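Local coordinates for DNA sulfur modification protein DndE (Escherichia coli, PDB 4LRV), which probably binds DNA as a component of the system that carries out phosphorothioation, the sulfur modification of the DNA backbone, at residues M7-Q12 / A93-V98; A35-V40 / Q72-V77. All blocks are in the same frame, centred on the assembly; numbering follows the deposited sequence.

In the fold
Both contacts are buried: the centre of contact 1 lies about 4 Å, and that of contact 2 about 8 Å, from the centre of the chain, and at contact 2 a neighbouring subunit packs against the same helices. Contact 1 brings the end of strand 6-7 and the loop leading to helix 11-23 onto helix 87-103; contact 2 sets helix 28-40 beside helix 71-81. No direct hydrogen bond crosses either one. An indole clasped on both faces, with a water at its margin, marks the first, whereas two phenylalanines against threonine and valine mark the second. They meet where Phe36 packs against Trp94 and His97.

Contact 1: M7-Q12 / A93-V98; sequences MALSRQ and AWAAHV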
loop_
_atom_site.group_PDB
_atom_site.type_symbol
_atom_site.label_atom_id
_atom_site.label_comp_id
_atom_site.label_asym_id
_atom_site.label_seq_id
_atom_site.Cartn_x
_atom_site.Cartn_y
_atom_site.Cartn_z
HETATM N N MSE A 7 -2.592 -17.631 17.110
HETATM C CA MSE A 7 -3.218 -17.210 18.357
HETATM C C MSE A 7 -4.491 -16.443 18.117
HETATM O O MSE A 7 -4.761 -16.016 16.995
HETATM C CB MSE A 7 -2.262 -16.343 19.182
HETATM C CG MSE A 7 -1.763 -15.124 18.473
HETATM SE SE MSE A 7 0.139 -15.243 18.047
HETATM C CE MSE A 7 0.016 -16.321 16.478
ATOM N N ALA A 8 -5.257 -16.270 19.190
ATOM C CA ALA A 8 -6.495 -15.505 19.167
ATOM C C ALA A 8 -6.455 -14.365 20.192
ATOM O O ALA A 8 -5.729 -14.438 21.179
ATOM C CB ALA A 8 -7.687 -16.422 19.438
ATOM N N LEU A 9 -7.225 -13.309 19.934
ATOM C CA LEU A 9 -7.456 -12.256 20.916
ATOM C C LEU A 9 -8.734 -12.550 21.706
ATOM O O LEU A 9 -9.370 -13.579 21.508
ATOM C CB LEU A 9 -7.555 -10.896 20.218
ATOM C CG LEU A 9 -6.214 -10.423 19.662
ATOM C CD1 LEU A 9 -6.364 -9.171 18.832
ATOM C CD2 LEU A 9 -5.229 -10.188 20.793
ATOM N N SER A 10 -9.112 -11.658 22.610
ATOM C CA SER A 10 -10.383 -11.840 23.302
ATOM C C SER A 10 -11.500 -11.292 22.437
ATOM O O SER A 10 -11.254 -10.568 21.458
ATOM C CB SER A 10 -10.379 -11.184 24.680
ATOM O OG SER A 10 -10.188 -9.786 24.594
ATOM N N ARG A 11 -12.727 -11.658 22.786
ATOM C CA ARG A 11 -13.893 -11.147 22.101
ATOM C C ARG A 11 -13.956 -9.636 22.306
ATOM O O ARG A 11 -14.090 -8.872 21.336
ATOM C CB ARG A 11 -15.157 -11.840 22.620
ATOM C CG ARG A 11 -16.460 -11.288 22.068
ATOM C CD ARG A 11 -16.674 -11.678 20.620
ATOM N NE ARG A 11 -17.957 -11.182 20.143
ATOM C CZ ARG A 11 -18.119 -10.238 19.220
ATOM N NH1 ARG A 11 -17.062 -9.677 18.628
ATOM N NH2 ARG A 11 -19.353 -9.861 18.876
ATOM N N GLN A 12 -13.817 -9.211 23.561
ATOM C CA GLN A 12 -13.822 -7.796 23.912
ATOM C C GLN A 12 -12.900 -7.019 22.968
ATOM O O GLN A 12 -13.325 -6.027 22.358
ATOM C CB GLN A 12 -13.402 -7.606 25.376
ATOM C CG GLN A 12 -13.357 -6.154 25.849
ATOM C CD GLN A 12 -12.944 -6.018 27.320
ATOM O OE1 GLN A 12 -11.756 -5.992 27.647
ATOM N NE2 GLN A 12 -13.933 -5.923 28.210
ATOM N N ALA A 93 0.001 -12.257 27.569
ATOM C CA ALA A 93 0.713 -10.985 27.653
ATOM C C ALA A 93 0.580 -10.160 26.373
ATOM O O ALA A 93 0.267 -8.972 26.446
ATOM C CB ALA A 93 2.165 -11.208 27.998
ATOM N N TRP A 94 0.806 -10.790 25.213
ATOM C CA TRP A 94 0.608 -10.129 23.906
ATOM C C TRP A 94 -0.832 -9.624 23.767
ATOM O O TRP A 94 -1.053 -8.484 23.384
ATOM C CB TRP A 94 0.987 -11.043 22.711
ATOM C CG TRP A 94 0.482 -10.509 21.365
ATOM C CD1 TRP A 94 0.987 -9.459 20.669
ATOM C CD2 TRP A 94 -0.645 -10.988 20.600
ATOM N NE1 TRP A 94 0.257 -9.251 19.520
ATOM C CE2 TRP A 94 -0.749 -10.174 19.455
ATOM C CE3 TRP A 94 -1.570 -12.027 20.775
ATOM C CZ2 TRP A 94 -1.740 -10.360 18.485
ATOM C CZ3 TRP A 94 -2.556 -12.208 19.821
ATOM C CH2 TRP A 94 -2.633 -11.379 18.681
ATOM N N ALA A 95 -1.800 -10.476 24.091
ATOM C CA ALA A 95 -3.218 -10.106 24.039
ATOM C C ALA A 95 -3.584 -8.974 25.001
ATOM O O ALA A 95 -4.279 -8.035 24.625
ATOM C CB ALA A 95 -4.101 -11.324 24.291
ATOM N N ALA A 96 -3.112 -9.061 26.241
ATOM C CA ALA A 96 -3.372 -8.020 27.218
ATOM C C ALA A 96 -2.876 -6.664 26.706
ATOM O O ALA A 96 -3.571 -5.653 26.853
ATOM C CB ALA A 96 -2.735 -8.367 28.556
ATOM N N HIS A 97 -1.683 -6.653 26.105
ATOM C CA HIS A 97 -1.132 -5.455 25.503
ATOM C C HIS A 97 -1.941 -4.934 24.319
ATOM O O HIS A 97 -2.072 -3.729 24.147
ATOM C CB HIS A 97 0.329 -5.662 25.094
ATOM C CG HIS A 97 1.306 -5.309 26.168
ATOM N ND1 HIS A 97 2.154 -6.234 26.742
ATOM C CD2 HIS A 97 1.542 -4.135 26.799
ATOM C CE1 HIS A 97 2.887 -5.639 27.665
ATOM N NE2 HIS A 97 2.535 -4.366 27.720
ATOM N N VAL A 98 -2.484 -5.827 23.498
ATOM C CA VAL A 98 -3.314 -5.367 22.385
ATOM C C VAL A 98 -4.578 -4.703 22.929
ATOM O O VAL A 98 -4.955 -3.614 22.481
ATOM C CB VAL A 98 -3.620 -6.485 21.360
ATOM C CG1 VAL A 98 -4.545 -5.969 20.281
ATOM C CG2 VAL A 98 -2.335 -6.961 20.718
HETATM O O HOH W 1 -7.376 -9.357 24.087
#
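Met7 and Leu9 clasp the indole of Trp94 from opposite faces in a buried hydrophobic contact between the chain leading into helix 11-23 and helix 87-103. Strand 6-7 followed by helices 11-23 and 28-40 recalls the ribbon-helix-helix motif, consistent with the family's place among the Met repressor-like proteins. On one side, Met7, present as selenomethionine, makes a Met-aromatic contact: its SE stands 4.7 Å from the centroid of the six-membered ring, 21° off the normal. Its CG touches Trp94 CZ3 obliquely at 3.3 Å. With CG set between the backbone N and the carbonyl carbon (chi1 57°), and bends at the next two torsions, the chain brings SE over the face.

From the other side, Leu9 CD2 lies over the ring and comes within 3.5 Å of CZ3 of Trp94. The same methyl reaches Ala95 CB at 3.8 Å, while CD1 of Leu9 meets Val98 CG1 at 4.0 Å. Val98 also places CG2 above the rim of the indole, on the face that Leu9 occupies. Trp94 also meets Trp66 edge-to-face and packs against Phe36. An alanine here would remove the surface between Met7 and Leu9 and would probably leave a gap into which the two could shift.

Ser10, the N-cap of helix 11-23, caps a backbone N of its first turn, and its OG is hydrogen-bonded with Lys53 NZ and Thr13 OG1. Beside it a water bridges the segments, accepting from Ser10 N at 3.2 Å and donating a weak bond to Ala95 O at 3.4 Å.

Contact 2: A35-V40 / Q72-V77; sequences AFFRSV and QATELV
Phe36, Phe37 and Val40, on the last turns of helix 28-40, pack against Thr74 and Val77 of helix 71-81 in a buried helix-helix interface. The two segments run in roughly the same direction, at 35° to each other. Their axes stay 11.7 Å apart, a separation spanned largely by the phenylalanine rings together with Val40, Thr74 and Val77. Thr74 fits at the aromatic pair and uses a different branch for each ring. Its CG2 sits over the face of Phe36 in a CH-pi contact, 4.2 Å from the ring centroid and 27° off the normal. Its OG1 comes obliquely to Phe37 CZ at 3.7 Å, while its hydrogen bond goes to the carbonyl oxygen of Thr70, one helical turn back.

Helix 28-40 is the second helix of what resembles a ribbon-helix-helix unit, and here helix 71-81 packs alongside it. The two neighbouring phenylalanines leave their backbone differently: in Phe36 CG lies opposite the backbone N (chi1 -176°), whereas in Phe37 it lies beside that nitrogen. The rings are steeply inclined, with Phe37 CE1 in the plane of Phe36 at its edge and Phe36 CD2 over the rim of one Phe37 face. Val40 CG2 stands above the rim of the Phe36 face opposite Thr74, so that the ring lies between two methyls.

Val77 divides its branches in turn. CG1 meets Val40 CG1 tip to tip at 3.7 Å, and CG2 approaches the edge of Phe37 at CE1, 4.2 Å away. Beyond Phe37 and Val40 a neighbouring subunit takes over, its Gln72 packing on Phe37 and its Leu76 on Val40.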
loop_
_atom_site.group_PDB
_atom_site.type_symbol
_atom_site.label_atom_id
_atom_site.label_comp_id
_atom_site.label_asym_id
_atom_site.label_seq_id
_atom_site.Cartn_x
_atom_site.Cartn_y
_atom_site.Cartn_z
ATOM N N ALA A 35 -1.804 -1.127 18.457
ATOM C CA ALA A 35 -2.255 -1.195 19.839
ATOM C C ALA A 35 -1.154 -1.782 20.733
ATOM O O ALA A 35 -0.791 -1.181 21.738
ATOM C CB ALA A 35 -3.517 -2.004 19.929
ATOM N N PHE A 36 -0.602 -2.934 20.349
ATOM C CA PHE A 36 0.510 -3.537 21.084
ATOM C C PHE A 36 1.613 -2.525 21.403
ATOM O O PHE A 36 2.024 -2.398 22.558
ATOM C CB PHE A 36 1.098 -4.743 20.331
ATOM C CG PHE A 36 2.188 -5.462 21.090
ATOM C CD1 PHE A 36 1.877 -6.318 22.133
ATOM C CD2 PHE A 36 3.528 -5.272 20.763
ATOM C CE1 PHE A 36 2.875 -6.974 22.843
ATOM C CE2 PHE A 36 4.542 -5.929 21.471
ATOM C CZ PHE A 36 4.207 -6.779 22.514
ATOM N N PHE A 37 2.090 -1.811 20.384
ATOM C CA PHE A 37 3.214 -0.887 20.587
ATOM C C PHE A 37 2.864 0.393 21.344
ATOM O O PHE A 37 3.725 0.959 22.007
ATOM C CB PHE A 37 3.960 -0.583 19.285
ATOM C CG PHE A 37 4.760 -1.743 18.770
ATOM C CD1 PHE A 37 5.768 -2.305 19.545
ATOM C CD2 PHE A 37 4.493 -2.288 17.523
ATOM C CE1 PHE A 37 6.496 -3.390 19.094
ATOM C CE2 PHE A 37 5.218 -3.373 17.052
ATOM C CZ PHE A 37 6.228 -3.928 17.840
ATOM N N ARG A 38 1.617 0.850 21.274
ATOM C CA ARG A 38 1.278 2.036 22.033
ATOM C C ARG A 38 1.089 1.643 23.498
ATOM O O ARG A 38 1.317 2.426 24.409
ATOM C CB ARG A 38 0.081 2.801 21.429
ATOM C CG ARG A 38 -1.293 2.487 21.999
ATOM C CD ARG A 38 -2.287 3.607 21.672
ATOM N NE ARG A 38 -2.453 3.812 20.231
ATOM C CZ ARG A 38 -3.437 3.291 19.492
ATOM N NH1 ARG A 38 -4.366 2.514 20.044
ATOM N NH2 ARG A 38 -3.492 3.541 18.184
ATOM N N SER A 39 0.713 0.396 23.712
ATOM C CA SER A 39 0.590 -0.136 25.050
ATOM C C SER A 39 1.970 -0.344 25.682
ATOM O O SER A 39 2.242 0.068 26.810
ATOM C CB SER A 39 -0.158 -1.450 24.984
ATOM O OG SER A 39 -0.358 -1.955 26.271
ATOM N N VAL A 40 2.845 -0.977 24.924
ATOM C CA VAL A 40 4.152 -1.389 25.409
ATOM C C VAL A 40 5.126 -0.216 25.668
ATOM O O VAL A 40 6.038 -0.344 26.482
ATOM C CB VAL A 40 4.696 -2.477 24.466
ATOM C CG1 VAL A 40 6.091 -2.194 23.963
ATOM C CG2 VAL A 40 4.521 -3.856 25.090
ATOM N N GLN A 72 9.490 -10.047 14.352
ATOM C CA GLN A 72 10.749 -10.136 15.081
ATOM C C GLN A 72 10.760 -9.120 16.205
ATOM O O GLN A 72 11.040 -9.457 17.355
ATOM C CB GLN A 72 11.949 -9.879 14.150
ATOM C CG GLN A 72 12.237 -10.973 13.118
ATOM C CD GLN A 72 11.440 -10.836 11.811
ATOM O OE1 GLN A 72 10.308 -10.316 11.789
ATOM N NE2 GLN A 72 12.038 -11.319 10.709
ATOM N N ALA A 73 10.455 -7.876 15.857
ATOM C CA ALA A 73 10.389 -6.802 16.830
ATOM C C ALA A 73 9.456 -7.170 17.981
ATOM O O ALA A 73 9.851 -7.110 19.143
ATOM C CB ALA A 73 9.926 -5.514 16.166
ATOM N N THR A 74 8.221 -7.548 17.648
ATOM C CA THR A 74 7.247 -7.960 18.649
ATOM C C THR A 74 7.820 -9.051 19.558
ATOM O O THR A 74 7.854 -8.881 20.780
ATOM C CB THR A 74 5.914 -8.455 18.010
ATOM O OG1 THR A 74 5.375 -7.436 17.162
ATOM C CG2 THR A 74 4.898 -8.798 19.094
ATOM N N GLU A 75 8.280 -10.150 18.963
ATOM C CA GLU A 75 8.826 -11.257 19.748
ATOM C C GLU A 75 10.012 -10.841 20.619
ATOM O O GLU A 75 10.232 -11.429 21.671
ATOM C CB GLU A 75 9.191 -12.469 18.870
ATOM C CG GLU A 75 8.011 -13.049 18.082
ATOM C CD GLU A 75 8.050 -14.573 17.964
ATOM O OE1 GLU A 75 8.535 -15.094 16.931
ATOM O OE2 GLU A 75 7.591 -15.258 18.910
ATOM N N LEU A 76 10.762 -9.821 20.200
ATOM C CA LEU A 76 11.928 -9.370 20.971
ATOM C C LEU A 76 11.484 -8.516 22.151
ATOM O O LEU A 76 12.014 -8.625 23.255
ATOM C CB LEU A 76 12.925 -8.614 20.085
ATOM C CG LEU A 76 14.373 -8.350 20.550
ATOM C CD1 LEU A 76 14.559 -6.958 21.066
ATOM C CD2 LEU A 76 14.909 -9.372 21.542
ATOM N N VAL A 77 10.489 -7.675 21.918
ATOM C CA VAL A 77 9.893 -6.910 22.998
ATOM C C VAL A 77 9.293 -7.841 24.063
ATOM O O VAL A 77 9.562 -7.689 25.255
ATOM C CB VAL A 77 8.837 -5.938 22.471
ATOM C CG1 VAL A 77 8.090 -5.296 23.630
ATOM C CG2 VAL A 77 9.496 -4.882 21.607
#